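Local atomic coordinates of BLUF domain-containing protein (Acinetobacter baumannii, PDB entry 6W72), a protein that probably serves as a blue-light photoreceptor, sensing light through a flavin held in its BLUF domain. Residues V3-A8 with V59-F64; S93-Q98 with L133-T138. All blocks are in the same frame, centred on the assembly; numbering follows the deposited sequence.

How the contacts relate
Contact 1 (3-8 with 59-64) is a buried, apolar seam in which helix 57-68 lies against the inner strand 2-11 of the sheet; contact 2 (93-98 with 133-138) is partly buried and joins strand 95-98, at one edge of the sheet, to the chain that leaves helix 122-134. Both reach the same sheet, on opposite sides of the chain's centre, with their own centres about 18 Å apart and nearest atoms about 6 Å apart. Their chemistry follows their place: contact 1 is made of carbon meeting carbon, whereas contact 2 relies on hydrogen bonds to main-chain atoms and on water. Each has a residue, Tyr7 or Met94, that touches the flavin.

Contact 1 (V3-A8 with V59-F64); sequences VRLCYA and VVERLF. With FMN (flavin mononucleotide), chain C.
Leu5 meets Phe64 at about a right angle, and its two methyls divide the ring between them. Leu5 CD2 stands over one face of the Phe64 ring, 4.0 Å from the centroid, a CH-pi contact; CD1 of Leu5 reaches the same ring at Phe64 CD2, 3.8 Å away. With CG anti to the backbone N (chi1 -176°), the Leu5 branch is swung to the ring. Farther along the strand the Tyr7 ring slides past Phe64 in the opposite sense. Their planes are inclined at 36° and their centroids lie 5.3 Å apart, an oblique pair whose closest atoms, Tyr7 CD2 and Phe64 CE1, are separated by 3.6 Å.

The alternate strand residues Val3, Leu5 and Tyr7 all direct CB toward the helix. Helix 57-68 runs nearly parallel to strand 2-11, with 17° between the segment axes, and packs on the sheet of the ferredoxin-like alpha+beta fold of BLUF domains. At the other end of the seam, Val60 CG1 lies 3.7 Å from Leu5 CB, while Val3 CG2 approaches Val60 CB.

On its phenol side Tyr7 leaves this apolar row for the flavin. Its OH is hydrogen-bonded to OE1 of Gln51, whose NE2 in turn binds FMN; the Tyr-Gln-flavin chain is the arrangement associated with light signalling in BLUF proteins. Tyr7 OH lies 3.4 Å from FMN C6. Leu63, one residue before Phe64, sends both methyls to the pyrimidine part of the flavin, with Leu63 CD1 3.5 Å from FMN C2.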
loop_
_atom_site.group_PDB
_atom_site.type_symbol
_atom_site.label_atom_id
_atom_site.label_comp_id
_atom_site.label_asym_id
_atom_site.label_seq_id
_atom_site.Cartn_x
_atom_site.Cartn_y
_atom_site.Cartn_z
ATOM N N VAL A 3 3.976 9.287 -11.069
ATOM C CA VAL A 3 2.891 8.280 -11.147
ATOM C C VAL A 3 2.553 7.802 -9.740
ATOM O O VAL A 3 3.404 7.924 -8.822
ATOM C CB VAL A 3 3.273 7.069 -12.012
ATOM C CG1 VAL A 3 3.515 7.478 -13.468
ATOM C CG2 VAL A 3 4.472 6.309 -11.427
ATOM N N ARG A 4 1.342 7.296 -9.605
ATOM C CA ARG A 4 0.961 6.473 -8.441
ATOM C C ARG A 4 0.789 5.062 -8.970
ATOM O O ARG A 4 0.038 4.868 -9.955
ATOM C CB ARG A 4 -0.276 7.052 -7.759
ATOM C CG ARG A 4 -0.950 6.081 -6.808
ATOM C CD ARG A 4 -2.112 6.702 -6.066
ATOM N NE ARG A 4 -1.756 8.047 -5.634
ATOM C CZ ARG A 4 -2.382 9.146 -6.031
ATOM N NH1 ARG A 4 -3.430 9.052 -6.837
ATOM N NH2 ARG A 4 -1.978 10.332 -5.607
ATOM N N LEU A 5 1.491 4.099 -8.387
ATOM C CA LEU A 5 1.247 2.673 -8.702
ATOM C C LEU A 5 0.666 1.983 -7.461
ATOM O O LEU A 5 1.238 2.141 -6.351
ATOM C CB LEU A 5 2.562 2.031 -9.169
ATOM C CG LEU A 5 2.477 0.576 -9.634
ATOM C CD1 LEU A 5 3.629 0.248 -10.547
ATOM C CD2 LEU A 5 2.452 -0.409 -8.456
ATOM N N CYS A 6 -0.423 1.221 -7.631
ATOM C CA CYS A 6 -1.032 0.433 -6.536
ATOM C C CYS A 6 -1.126 -1.052 -6.880
ATOM O O CYS A 6 -1.453 -1.424 -8.050
ATOM C CB CYS A 6 -2.441 0.913 -6.219
ATOM S SG CYS A 6 -2.528 2.659 -5.790
ATOM N N TYR A 7 -0.959 -1.883 -5.865
ATOM C CA TYR A 7 -1.142 -3.352 -5.979
ATOM C C TYR A 7 -1.670 -3.885 -4.654
ATOM O O TYR A 7 -1.498 -3.251 -3.588
ATOM C CB TYR A 7 0.169 -4.060 -6.398
ATOM C CG TYR A 7 1.208 -4.083 -5.302
ATOM C CD1 TYR A 7 1.251 -5.115 -4.389
ATOM C CD2 TYR A 7 2.075 -3.027 -5.117
ATOM C CE1 TYR A 7 2.163 -5.117 -3.348
ATOM C CE2 TYR A 7 3.001 -3.007 -4.089
ATOM C CZ TYR A 7 3.035 -4.065 -3.199
ATOM O OH TYR A 7 3.875 -4.044 -2.135
ATOM N N ALA A 8 -2.180 -5.111 -4.720
ATOM C CA ALA A 8 -2.573 -5.891 -3.542
ATOM C C ALA A 8 -1.795 -7.206 -3.586
ATOM O O ALA A 8 -1.496 -7.689 -4.694
ATOM C CB ALA A 8 -4.053 -6.102 -3.547
ATOM N N VAL A 59 11.649 4.814 -11.567
ATOM C CA VAL A 59 12.066 4.375 -10.206
ATOM C C VAL A 59 10.916 3.576 -9.562
ATOM O O VAL A 59 11.199 2.550 -8.896
ATOM C CB VAL A 59 12.551 5.568 -9.361
ATOM C CG1 VAL A 59 11.437 6.512 -8.993
ATOM C CG2 VAL A 59 13.309 5.125 -8.117
ATOM N N VAL A 60 9.665 3.999 -9.735
ATOM C CA VAL A 60 8.490 3.315 -9.113
ATOM C C VAL A 60 8.296 1.944 -9.776
ATOM O O VAL A 60 8.097 0.965 -9.070
ATOM C CB VAL A 60 7.198 4.158 -9.208
ATOM C CG1 VAL A 60 5.977 3.325 -8.837
ATOM C CG2 VAL A 60 7.266 5.421 -8.375
ATOM N N GLU A 61 8.379 1.863 -11.106
ATOM C CA GLU A 61 8.223 0.571 -11.813
ATOM C C GLU A 61 9.366 -0.370 -11.430
ATOM O O GLU A 61 9.079 -1.578 -11.221
ATOM C CB GLU A 61 8.061 0.817 -13.305
ATOM C CG GLU A 61 6.646 1.240 -13.566
ATOM C CD GLU A 61 6.332 1.695 -14.974
ATOM O OE1 GLU A 61 5.141 2.024 -15.205
ATOM O OE2 GLU A 61 7.269 1.733 -15.806
ATOM N N ARG A 62 10.584 0.157 -11.298
ATOM C CA ARG A 62 11.768 -0.643 -10.889
ATOM C C ARG A 62 11.511 -1.185 -9.479
ATOM O O ARG A 62 11.771 -2.398 -9.211
ATOM C CB ARG A 62 13.057 0.190 -10.905
ATOM N N LEU A 63 10.997 -0.343 -8.594
ATOM C CA LEU A 63 10.827 -0.775 -7.184
ATOM C C LEU A 63 9.736 -1.867 -7.137
ATOM O O LEU A 63 9.895 -2.833 -6.407
ATOM C CB LEU A 63 10.524 0.428 -6.291
ATOM C CG LEU A 63 9.994 0.057 -4.901
ATOM C CD1 LEU A 63 10.999 -0.768 -4.117
ATOM C CD2 LEU A 63 9.578 1.280 -4.120
ATOM N N PHE A 64 8.645 -1.702 -7.886
ATOM C CA PHE A 64 7.529 -2.686 -7.963
ATOM C C PHE A 64 8.048 -4.045 -8.457
ATOM O O PHE A 64 7.672 -5.084 -7.915
ATOM C CB PHE A 64 6.401 -2.138 -8.837
ATOM C CG PHE A 64 5.228 -3.069 -8.979
ATOM C CD1 PHE A 64 4.622 -3.651 -7.871
ATOM C CD2 PHE A 64 4.752 -3.415 -10.228
ATOM C CE1 PHE A 64 3.543 -4.513 -8.004
ATOM C CE2 PHE A 64 3.651 -4.252 -10.352
ATOM C CZ PHE A 64 3.054 -4.817 -9.246
HETATM N N1 FMN C . 11.113 -1.908 -0.339
HETATM C C2 FMN C . 11.290 -0.601 -0.642
HETATM O O2 FMN C . 12.454 -0.198 -0.855
HETATM N N3 FMN C . 10.273 0.264 -0.757
HETATM C C4 FMN C . 9.019 -0.130 -0.527
HETATM O O4 FMN C . 8.061 0.659 -0.628
HETATM C C4A FMN C . 8.705 -1.534 -0.216
HETATM N N5 FMN C . 7.440 -1.962 0.024
HETATM C C5A FMN C . 7.237 -3.282 0.278
HETATM C C6 FMN C . 5.977 -3.763 0.504
HETATM C C7 FMN C . 5.768 -5.108 0.792
HETATM C C7M FMN C . 4.396 -5.612 1.064
HETATM C C8 FMN C . 6.925 -6.040 0.898
HETATM C C8M FMN C . 6.708 -7.491 1.229
HETATM C C9 FMN C . 8.205 -5.539 0.729
HETATM C C9A FMN C . 8.420 -4.210 0.425
HETATM N N10 FMN C . 9.708 -3.727 0.171
HETATM C C10 FMN C . 9.890 -2.388 -0.093
HETATM C "C1'" FMN C . 10.937 -4.461 0.352
HETATM C "C2'" FMN C . 11.687 -5.016 -0.795
HETATM O "O2'" FMN C . 10.799 -5.895 -1.488
HETATM C "C3'" FMN C . 12.903 -5.675 -0.128
HETATM O "O3'" FMN C . 13.676 -4.696 0.551
HETATM C "C4'" FMN C . 13.719 -6.151 -1.271
HETATM O "O4'" FMN C . 13.240 -7.477 -1.572
HETATM C "C5'" FMN C . 15.214 -6.186 -0.955
HETATM O "O5'" FMN C . 15.691 -6.478 -2.257
HETATM P P FMN C . 17.266 -6.635 -2.498
HETATM O O1P FMN C . 17.622 -7.916 -1.779
HETATM O O2P FMN C . 17.372 -6.643 -4.009
HETATM O O3P FMN C . 17.833 -5.420 -1.796
#

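Contact 2 (S93-Q98 with L133-T138); sequences SMKYVQ and LIAEQT
Gln137 and Tyr96 meet through a side-chain-to-backbone bond: OE1 of Gln137 accepts from Tyr96 N at 3.0 Å, with the N-H on a lone pair in the plane of the amide carbonyl and an angle of 159° at the hydrogen. One residue on, Thr138 N returns a bond to Tyr96 O at 2.9 Å. Both main-chain polar atoms of Tyr96 are therefore engaged by the segment after the helix. Thr138 O faces the rim of the Tyr96 ring, and Thr138 CB stands 3.6 Å from Tyr96 CD2.

Beside this pair the Lys95 side chain passes Gln137 in the opposite direction. It is extended throughout, its CG anti to the backbone N (chi1 -167°), and this carries Lys95 NZ to Ala135 O, a 2.6 Å hydrogen bond in the carbonyl plane. NZ also bonds Leu132 O, so it gathers carbonyls at the C-terminal end of helix 122-134, and Trp92 makes a cation-pi contact with Lys95. Ala135 is where the chain leaves helical geometry, and its CB rests 3.8 Å from Val97 CG1.

Farther out, water 1 links Glu136 O with Thr138 OG1, and water 2 donates to Gln98 OE1; Gln98 NE2 in turn donates to Tyr96 OH, 3.0 Å away. Strand 95-98 pairs in parallel with strand 39-45 through Lys95 and Val97, so Tyr96 bonds 137-138 across the other edge, joining the tail after the last helix to the sheet. A buried ammonium held by carbonyls at a helix end probably keeps its positive charge, since the partial negative charge there would favour it.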
loop_
_atom_site.group_PDB
_atom_site.type_symbol
_atom_site.label_atom_id
_atom_site.label_comp_id
_atom_site.label_asym_id
_atom_site.label_seq_id
_atom_site.Cartn_x
_atom_site.Cartn_y
_atom_site.Cartn_z
ATOM N N SER A 93 7.744 8.530 3.592
ATOM C CA SER A 93 8.502 7.636 2.692
ATOM C C SER A 93 7.689 6.333 2.524
ATOM O O SER A 93 7.576 5.872 1.397
ATOM C CB SER A 93 9.894 7.386 3.192
ATOM O OG SER A 93 10.607 8.619 3.262
ATOM N N MET A 94 7.099 5.830 3.613
ATOM C CA MET A 94 6.086 4.736 3.545
ATOM C C MET A 94 5.219 4.761 4.794
ATOM O O MET A 94 5.668 4.309 5.865
ATOM C CB MET A 94 6.771 3.372 3.395
ATOM C CG MET A 94 5.795 2.224 3.169
ATOM S SD MET A 94 4.568 2.616 1.869
ATOM C CE MET A 94 5.530 2.906 0.395
ATOM N N LYS A 95 4.024 5.310 4.644
ATOM C CA LYS A 95 3.004 5.346 5.694
ATOM C C LYS A 95 2.526 3.914 5.963
ATOM O O LYS A 95 2.379 3.142 5.009
ATOM C CB LYS A 95 1.826 6.233 5.298
ATOM C CG LYS A 95 0.875 6.577 6.429
ATOM C CD LYS A 95 -0.332 7.377 5.976
ATOM C CE LYS A 95 -1.138 7.882 7.144
ATOM N NZ LYS A 95 -2.351 8.607 6.737
ATOM N N TYR A 96 2.314 3.608 7.233
ATOM C CA TYR A 96 1.741 2.324 7.686
ATOM C C TYR A 96 0.319 2.574 8.227
ATOM O O TYR A 96 0.114 3.327 9.212
ATOM C CB TYR A 96 2.626 1.659 8.740
ATOM C CG TYR A 96 2.055 0.329 9.143
ATOM C CD1 TYR A 96 1.753 -0.582 8.160
ATOM C CD2 TYR A 96 1.833 -0.024 10.458
ATOM C CE1 TYR A 96 1.215 -1.814 8.466
ATOM C CE2 TYR A 96 1.284 -1.260 10.787
ATOM C CZ TYR A 96 0.949 -2.145 9.775
ATOM O OH TYR A 96 0.393 -3.382 9.983
ATOM N N VAL A 97 -0.662 1.876 7.660
ATOM C CA VAL A 97 -2.078 1.956 8.113
ATOM C C VAL A 97 -2.608 0.535 8.281
ATOM O O VAL A 97 -2.359 -0.333 7.426
ATOM C CB VAL A 97 -2.920 2.750 7.106
ATOM C CG1 VAL A 97 -4.384 2.848 7.515
ATOM C CG2 VAL A 97 -2.310 4.132 6.877
ATOM N N GLN A 98 -3.329 0.342 9.371
ATOM C CA GLN A 98 -3.998 -0.924 9.720
ATOM C C GLN A 98 -5.501 -0.705 9.623
ATOM O O GLN A 98 -5.961 0.448 9.463
ATOM C CB GLN A 98 -3.598 -1.325 11.134
ATOM C CG GLN A 98 -2.131 -1.726 11.230
ATOM C CD GLN A 98 -1.933 -2.373 12.579
ATOM O OE1 GLN A 98 -2.621 -2.029 13.549
ATOM N NE2 GLN A 98 -1.143 -3.429 12.574
ATOM N N LEU A 133 -5.099 8.109 3.416
ATOM C CA LEU A 133 -4.440 9.425 3.572
ATOM C C LEU A 133 -4.857 10.065 4.916
ATOM O O LEU A 133 -3.977 10.561 5.675
ATOM C CB LEU A 133 -4.809 10.329 2.394
ATOM C CG LEU A 133 -4.210 11.736 2.476
ATOM C CD1 LEU A 133 -2.686 11.681 2.566
ATOM C CD2 LEU A 133 -4.653 12.583 1.283
ATOM N N ILE A 134 -6.150 10.067 5.218
ATOM C CA ILE A 134 -6.672 10.723 6.452
ATOM C C ILE A 134 -6.466 9.853 7.698
ATOM O O ILE A 134 -6.371 10.424 8.781
ATOM C CB ILE A 134 -8.124 11.184 6.199
ATOM C CG1 ILE A 134 -9.137 10.043 6.123
ATOM C CG2 ILE A 134 -8.154 12.034 4.932
ATOM C CD1 ILE A 134 -10.540 10.504 5.763
ATOM N N ALA A 135 -6.292 8.532 7.582
ATOM C CA ALA A 135 -6.035 7.623 8.724
ATOM C C ALA A 135 -4.801 8.094 9.514
ATOM O O ALA A 135 -3.847 8.512 8.906
ATOM C CB ALA A 135 -5.860 6.223 8.220
ATOM N N GLU A 136 -4.872 8.086 10.856
ATOM C CA GLU A 136 -3.675 8.279 11.702
ATOM C C GLU A 136 -2.764 7.086 11.398
ATOM O O GLU A 136 -3.254 5.925 11.395
ATOM C CB GLU A 136 -4.070 8.391 13.182
ATOM N N GLN A 137 -1.507 7.351 11.101
ATOM C CA GLN A 137 -0.487 6.300 10.889
ATOM C C GLN A 137 -0.414 5.403 12.133
ATOM O O GLN A 137 -0.479 5.930 13.232
ATOM C CB GLN A 137 0.864 6.925 10.550
ATOM C CG GLN A 137 1.971 5.903 10.568
ATOM C CD GLN A 137 3.199 6.367 9.852
ATOM O OE1 GLN A 137 3.564 5.794 8.837
ATOM N NE2 GLN A 137 3.875 7.378 10.418
ATOM N N THR A 138 -0.306 4.083 11.938
ATOM C CA THR A 138 0.012 3.110 13.018
ATOM C C THR A 138 1.516 3.161 13.293
ATOM O O THR A 138 2.287 2.920 12.361
ATOM C CB THR A 138 -0.448 1.691 12.675
ATOM O OG1 THR A 138 -1.865 1.708 12.501
ATOM C CG2 THR A 138 -0.046 0.682 13.729
HETATM O O HOH W 1 -3.203 3.267 10.969
HETATM O O HOH W 2 -3.729 0.013 14.501
#